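Local coordinates for pheromone cOB1/lipoprotein, YaeC family (PDB 4EF1) that probably serves as the substrate-binding lipoprotein of a methionine uptake system and holds selenomethionine in the cleft between its two lobes, at residues E84-Y89 and W114-T119; V107-S112 and S156-M161. All blocks are in the same frame, centred on the assembly; numbering follows the deposited sequence. Where two conformers were deposited one is given.

Interaction 1. Residues E84-Y89 and W114-T119; sequences EPVGLY and WPRVLT. With MSE (selenomethionine), chain C.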
loop_
_atom_site.group_PDB
_atom_site.type_symbol
_atom_site.label_atom_id
_atom_site.label_comp_id
_atom_site.label_asym_id
_atom_site.label_seq_id
_atom_site.Cartn_x
_atom_site.Cartn_y
_atom_site.Cartn_z
ATOM N N GLU A 84 0.824 5.350 -2.304
ATOM C CA GLU A 84 -0.286 4.882 -3.137
ATOM C C GLU A 84 -1.617 5.365 -2.508
ATOM O O GLU A 84 -2.254 4.600 -1.756
ATOM C CB GLU A 84 -0.303 3.352 -3.147
ATOM C CG GLU A 84 0.860 2.735 -3.835
ATOM C CD GLU A 84 0.787 1.214 -3.871
ATOM O OE1 GLU A 84 -0.284 0.565 -3.560
ATOM O OE2 GLU A 84 1.850 0.682 -4.219
ATOM N N PRO A 85 -2.017 6.617 -2.800
ATOM C CA PRO A 85 -3.291 7.142 -2.296
ATOM C C PRO A 85 -4.383 6.141 -2.617
ATOM O O PRO A 85 -4.563 5.763 -3.791
ATOM C CB PRO A 85 -3.463 8.460 -3.073
ATOM C CG PRO A 85 -2.079 8.849 -3.449
ATOM C CD PRO A 85 -1.384 7.558 -3.730
ATOM N N VAL A 86 -5.035 5.648 -1.571
ATOM C CA VAL A 86 -5.982 4.555 -1.686
ATOM C C VAL A 86 -7.391 5.082 -2.046
ATOM O O VAL A 86 -7.839 6.157 -1.609
ATOM C CB VAL A 86 -6.008 3.736 -0.374
ATOM C CG1 VAL A 86 -6.666 4.546 0.746
ATOM C CG2 VAL A 86 -6.670 2.374 -0.574
ATOM N N GLY A 87 -8.072 4.320 -2.885
ATOM C CA GLY A 87 -9.425 4.655 -3.294
ATOM C C GLY A 87 -10.524 3.701 -2.873
ATOM O O GLY A 87 -10.280 2.512 -2.594
ATOM N N LEU A 88 -11.732 4.257 -2.853
ATOM C CA LEU A 88 -12.970 3.512 -2.731
ATOM C C LEU A 88 -13.503 3.446 -4.155
ATOM O O LEU A 88 -13.541 4.473 -4.854
ATOM C CB LEU A 88 -14.002 4.199 -1.820
ATOM C CG LEU A 88 -13.897 4.049 -0.298
ATOM C CD1 LEU A 88 -14.826 5.090 0.335
ATOM C CD2 LEU A 88 -14.194 2.632 0.203
ATOM N N TYR A 89 -13.966 2.245 -4.547
ATOM C CA TYR A 89 -14.463 1.949 -5.908
ATOM C C TYR A 89 -15.858 1.330 -5.861
ATOM O O TYR A 89 -16.228 0.677 -4.892
ATOM C CB TYR A 89 -13.500 0.997 -6.604
ATOM C CG TYR A 89 -12.064 1.498 -6.695
ATOM C CD1 TYR A 89 -11.190 1.381 -5.626
ATOM C CD2 TYR A 89 -11.569 2.024 -7.887
ATOM C CE1 TYR A 89 -9.880 1.833 -5.706
ATOM C CE2 TYR A 89 -10.261 2.476 -7.994
ATOM C CZ TYR A 89 -9.416 2.379 -6.920
ATOM O OH TYR A 89 -8.121 2.822 -7.021
ATOM N N TRP A 114 -7.463 0.554 7.940
ATOM C CA TRP A 114 -8.793 1.021 8.400
ATOM C C TRP A 114 -8.892 2.506 8.571
ATOM O O TRP A 114 -9.885 3.071 8.154
ATOM C CB TRP A 114 -9.264 0.313 9.670
ATOM C CG TRP A 114 -9.496 -1.173 9.490
ATOM C CD1 TRP A 114 -9.414 -1.924 8.322
ATOM C CD2 TRP A 114 -9.934 -2.116 10.506
ATOM N NE1 TRP A 114 -9.747 -3.223 8.547
ATOM C CE2 TRP A 114 -10.052 -3.412 9.836
ATOM C CE3 TRP A 114 -10.209 -2.028 11.858
ATOM C CZ2 TRP A 114 -10.454 -4.543 10.510
ATOM C CZ3 TRP A 114 -10.578 -3.171 12.533
ATOM C CH2 TRP A 114 -10.687 -4.408 11.881
ATOM N N PRO A 115 -7.863 3.149 9.165
ATOM C CA PRO A 115 -7.895 4.598 9.269
ATOM C C PRO A 115 -8.023 5.371 7.946
ATOM O O PRO A 115 -8.479 6.525 7.955
ATOM C CB PRO A 115 -6.562 4.929 9.944
ATOM C CG PRO A 115 -6.228 3.719 10.767
ATOM C CD PRO A 115 -6.674 2.594 9.862
ATOM N N ARG A 116 -7.585 4.758 6.866
ATOM C CA ARG A 116 -7.599 5.356 5.544
ATOM C C ARG A 116 -9.025 5.485 4.975
ATOM O O ARG A 116 -9.360 6.510 4.417
ATOM C CB ARG A 116 -6.713 4.549 4.611
ATOM C CG ARG A 116 -5.277 4.332 5.107
ATOM C CD ARG A 116 -4.400 3.522 4.194
ATOM N NE ARG A 116 -3.850 4.258 3.048
ATOM C CZ ARG A 116 -3.102 3.700 2.105
ATOM N NH1 ARG A 116 -2.731 2.418 2.204
ATOM N NH2 ARG A 116 -2.646 4.438 1.113
ATOM N N VAL A 117 -9.847 4.447 5.091
ATOM C CA VAL A 117 -11.251 4.551 4.686
ATOM C C VAL A 117 -11.977 5.532 5.615
ATOM O O VAL A 117 -12.815 6.319 5.159
ATOM C CB VAL A 117 -11.980 3.186 4.632
ATOM C CG1 VAL A 117 -12.291 2.696 6.052
ATOM C CG2 VAL A 117 -13.265 3.302 3.791
ATOM N N LEU A 118 -11.634 5.509 6.918
ATOM C CA LEU A 118 -12.210 6.443 7.871
ATOM C C LEU A 118 -11.855 7.919 7.512
ATOM O O LEU A 118 -12.747 8.769 7.574
ATOM C CB LEU A 118 -11.788 6.097 9.314
ATOM C CG LEU A 118 -12.344 4.788 9.908
ATOM C CD1 LEU A 118 -11.885 4.573 11.338
ATOM C CD2 LEU A 118 -13.858 4.778 9.879
ATOM N N THR A 119 -10.586 8.199 7.119
ATOM C CA THR A 119 -10.188 9.558 6.717
ATOM C C THR A 119 -10.900 9.945 5.406
ATOM O O THR A 119 -11.292 11.095 5.220
ATOM C CB THR A 119 -8.660 9.770 6.492
ATOM O OG1 THR A 119 -8.207 9.096 5.305
ATOM C CG2 THR A 119 -7.827 9.370 7.719
HETATM N N MSE C 301 0.872 -1.103 -1.690
HETATM C CA MSE C 301 -0.080 -1.066 -0.509
HETATM C C MSE C 301 -0.560 0.349 -0.175
HETATM O O MSE C 301 0.252 1.287 -0.163
HETATM O OXT MSE C 301 -1.756 0.553 0.166
HETATM C CB MSE C 301 0.516 -1.739 0.728
HETATM C CG MSE C 301 -0.442 -1.898 1.915
HETATM SE SE MSE C 301 0.505 -2.493 3.480
HETATM C CE MSE C 301 0.979 -4.343 2.916
HETATM O O HOH W 1 0.332 3.890 0.179
#
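Arg116 reaches from helix 114-123 to Glu84 and Val86, in the chain ahead of strand 87-89. Its NH1 donates to the ligand carboxylate oxygen OXT over 2.9 Å with an N-H...O angle of 152°, whereas NH2 makes a weak bond, bent to 122°, to the backbone O of Glu84. Glu84 grips the other end of the amino acid: its OE1 accepts from the selenomethionine N at 2.8 Å. Water 1 accepts from Glu84 N and, weakly, from Arg116 NH2, and lies 2.6 Å from the ligand O, to which it can donate. Arg116 also forms salt bridges, from NE to Glu195 and from NH1 to Asp113, which probably hold the guanidinium in place. In this two-lobed, type 2 periplasmic-binding-protein fold, 84-86 connects strand 75-83 of the six-stranded sheet to strand 87-89 of the five-stranded one; Asn176 and Asn203 also bind the ligand. The remaining contacts are van der Waals. Val86 covers one guanidinium face, with CB 3.7 Å above the plane and CG1 3.6 Å from NE; a bend at chi3 (79°) turns the planar group onto this valine. The apolar Leu88 and Val117 side chains cross at about a right angle, CD2 to CG2 3.8 Å, beside Leu174.

Interaction 2. Residues V107-S112 and S156-M161; sequences VSSSVS and SDPAIM
Ser108 and Ser109 run alongside the turn that follows strand 151-156, and one backbone bond ties them to it: Ser109 N donates to Ser156 O at 2.8 Å, with an N-H...O angle of 144°. The same carbonyl oxygen also receives a CA-H...O contact from Ser108 CA at 3.2 Å, so two neighbouring residues converge on one acceptor. The close packing lies here, around Ser108. The ring of Pro158 rests against its side chain, CG 3.6 Å from OG, while Met161, present as selenomethionine, comes up against the backbone, with SE 3.7 Å from Ser108 CA and CE 3.5 Å from the carbonyl carbon of Val107. Bends at chi2 (-49°) and chi3 (-61°) curl the Met161 chain back, bringing its methyl group to that peptide. Ser108 OG accepts from Ser110 N at 3.1 Å, forming an ST turn where the chain leaves the strand.

Toward Asp157, an exposed residue, the contact becomes loose and watery. Water 3 accepts from Ser109 OG and donates to Asp157 OD1, spanning two side chains that do not bond directly. Farther back along the strands, water 2 bridges backbone atoms, Val107 O and Ser156 N. Both segments lie where neighbouring parallel strands, 104-108 and 151-156, run out into loops at the ligand cleft. Pro158 also touches Tyr41 and Asn176 of the pocket, Ser110 meets Phe63 of helix 61-71, Met161 packs on Val173 of strand 172-175, and helix 114-123 covers Val107.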
loop_
_atom_site.group_PDB
_atom_site.type_symbol
_atom_site.label_atom_id
_atom_site.label_comp_id
_atom_site.label_asym_id
_atom_site.label_seq_id
_atom_site.Cartn_x
_atom_site.Cartn_y
_atom_site.Cartn_z
ATOM N N VAL A 107 -14.002 -3.279 3.192
ATOM C CA VAL A 107 -12.579 -2.975 3.351
ATOM C C VAL A 107 -11.881 -4.292 3.692
ATOM O O VAL A 107 -12.537 -5.253 4.142
ATOM C CB VAL A 107 -12.314 -1.888 4.420
ATOM C CG1 VAL A 107 -13.048 -0.595 4.073
ATOM C CG2 VAL A 107 -12.661 -2.388 5.818
ATOM N N SER A 108 -10.572 -4.393 3.436
ATOM C CA SER A 108 -9.859 -5.636 3.774
ATOM C C SER A 108 -9.761 -5.845 5.304
ATOM O O SER A 108 -10.084 -4.955 6.083
ATOM C CB SER A 108 -8.449 -5.676 3.176
ATOM O OG SER A 108 -7.546 -4.993 4.003
ATOM N N SER A 109 -9.308 -7.024 5.709
ATOM C CA SER A 109 -9.050 -7.354 7.114
ATOM C C SER A 109 -7.760 -6.733 7.679
ATOM O O SER A 109 -7.456 -6.937 8.859
ATOM C CB SER A 109 -8.952 -8.879 7.250
ATOM O OG SER A 109 -7.967 -9.356 6.335
ATOM N N SER A 110 -7.014 -5.992 6.865
ATOM C CA SER A 110 -5.757 -5.402 7.279
ATOM C C SER A 110 -6.063 -4.139 8.079
ATOM O O SER A 110 -6.394 -3.101 7.515
ATOM C CB SER A 110 -4.840 -5.107 6.084
ATOM O OG SER A 110 -3.578 -4.565 6.491
ATOM N N VAL A 111 -5.922 -4.253 9.414
ATOM C CA VAL A 111 -6.363 -3.208 10.342
ATOM C C VAL A 111 -5.634 -1.887 10.158
ATOM O O VAL A 111 -6.212 -0.799 10.371
ATOM C CB VAL A 111 -6.307 -3.688 11.841
ATOM C CG1 VAL A 111 -7.109 -4.972 12.073
ATOM C CG2 VAL A 111 -4.908 -3.920 12.271
ATOM N N SER A 112 -4.374 -1.954 9.726
ATOM C CA SER A 112 -3.617 -0.735 9.518
ATOM C C SER A 112 -4.125 0.142 8.345
ATOM O O SER A 112 -3.734 1.299 8.266
ATOM C CB SER A 112 -2.116 -0.995 9.437
ATOM O OG SER A 112 -1.743 -1.720 8.296
ATOM N N SER A 156 -12.583 -9.720 4.423
ATOM C CA SER A 156 -11.842 -10.264 3.300
ATOM C C SER A 156 -10.367 -9.863 3.185
ATOM O O SER A 156 -9.960 -8.781 3.584
ATOM C CB SER A 156 -12.581 -9.912 1.994
ATOM O OG SER A 156 -13.811 -10.614 1.957
ATOM N N ASP A 157 -9.577 -10.754 2.599
ATOM C CA ASP A 157 -8.156 -10.514 2.379
ATOM C C ASP A 157 -7.948 -9.395 1.379
ATOM O O ASP A 157 -8.733 -9.243 0.458
ATOM C CB ASP A 157 -7.429 -11.764 1.822
ATOM C CG ASP A 157 -7.416 -12.944 2.795
ATOM O OD1 ASP A 157 -7.639 -12.778 4.014
ATOM O OD2 ASP A 157 -7.184 -14.069 2.298
ATOM N N PRO A 158 -6.872 -8.601 1.552
ATOM C CA PRO A 158 -6.543 -7.582 0.610
ATOM C C PRO A 158 -6.470 -8.018 -0.871
ATOM O O PRO A 158 -6.882 -7.255 -1.757
ATOM C CB PRO A 158 -5.156 -7.125 1.081
ATOM C CG PRO A 158 -5.182 -7.314 2.545
ATOM C CD PRO A 158 -5.992 -8.554 2.750
ATOM N N ALA A 159 -5.958 -9.216 -1.130
ATOM C CA ALA A 159 -5.877 -9.748 -2.508
ATOM C C ALA A 159 -7.249 -10.027 -3.156
ATOM O O ALA A 159 -7.322 -10.222 -4.356
ATOM C CB ALA A 159 -5.028 -11.011 -2.526
ATOM N N ILE A 160 -8.344 -10.062 -2.396
ATOM C CA ILE A 160 -9.637 -10.357 -3.044
ATOM C C ILE A 160 -10.553 -9.123 -3.189
ATOM O O ILE A 160 -11.652 -9.240 -3.717
ATOM C CB ILE A 160 -10.406 -11.554 -2.414
ATOM C CG1 ILE A 160 -11.215 -11.135 -1.175
ATOM C CG2 ILE A 160 -9.486 -12.765 -2.180
ATOM C CD1 ILE A 160 -12.498 -11.910 -0.993
HETATM N N MSE A 161 -10.070 -7.944 -2.827
HETATM C CA MSE A 161 -10.908 -6.748 -2.831
HETATM C C MSE A 161 -11.343 -6.400 -4.253
HETATM O O MSE A 161 -12.465 -5.928 -4.441
HETATM C CB MSE A 161 -10.228 -5.559 -2.152
HETATM C CG MSE A 161 -9.756 -5.841 -0.722
HETATM SE SE MSE A 161 -11.067 -6.659 0.408
HETATM C CE MSE A 161 -12.396 -5.254 0.323
HETATM O O HOH W 2 -14.102 -7.296 3.335
HETATM O O HOH W 3 -9.211 -11.829 5.803
#

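How the interactions relate
Both contacts reach the five-stranded sheet, interaction 1 starting at the crossing from the other lobe, but interaction 1 is buried while interaction 2 is only partly so, with water at its edge. Their chemistry differs accordingly: charged groups directed at the ligand and apolar packing between helix and strand in the first, a single direct backbone bond, bridging waters and serine-rich loop packing in the second. Their segments alternate along the chain, and helix 114-123 directly follows the loop after strand 104-108, so the two meet. Trp114 NE1 lies 3.0 Å from Ser108 O, a probable hydrogen bond, and Val117 CG2 packs 3.9 Å from Val107 CG1. Val117 thus adjoins both strand 87-89 and strand 104-108.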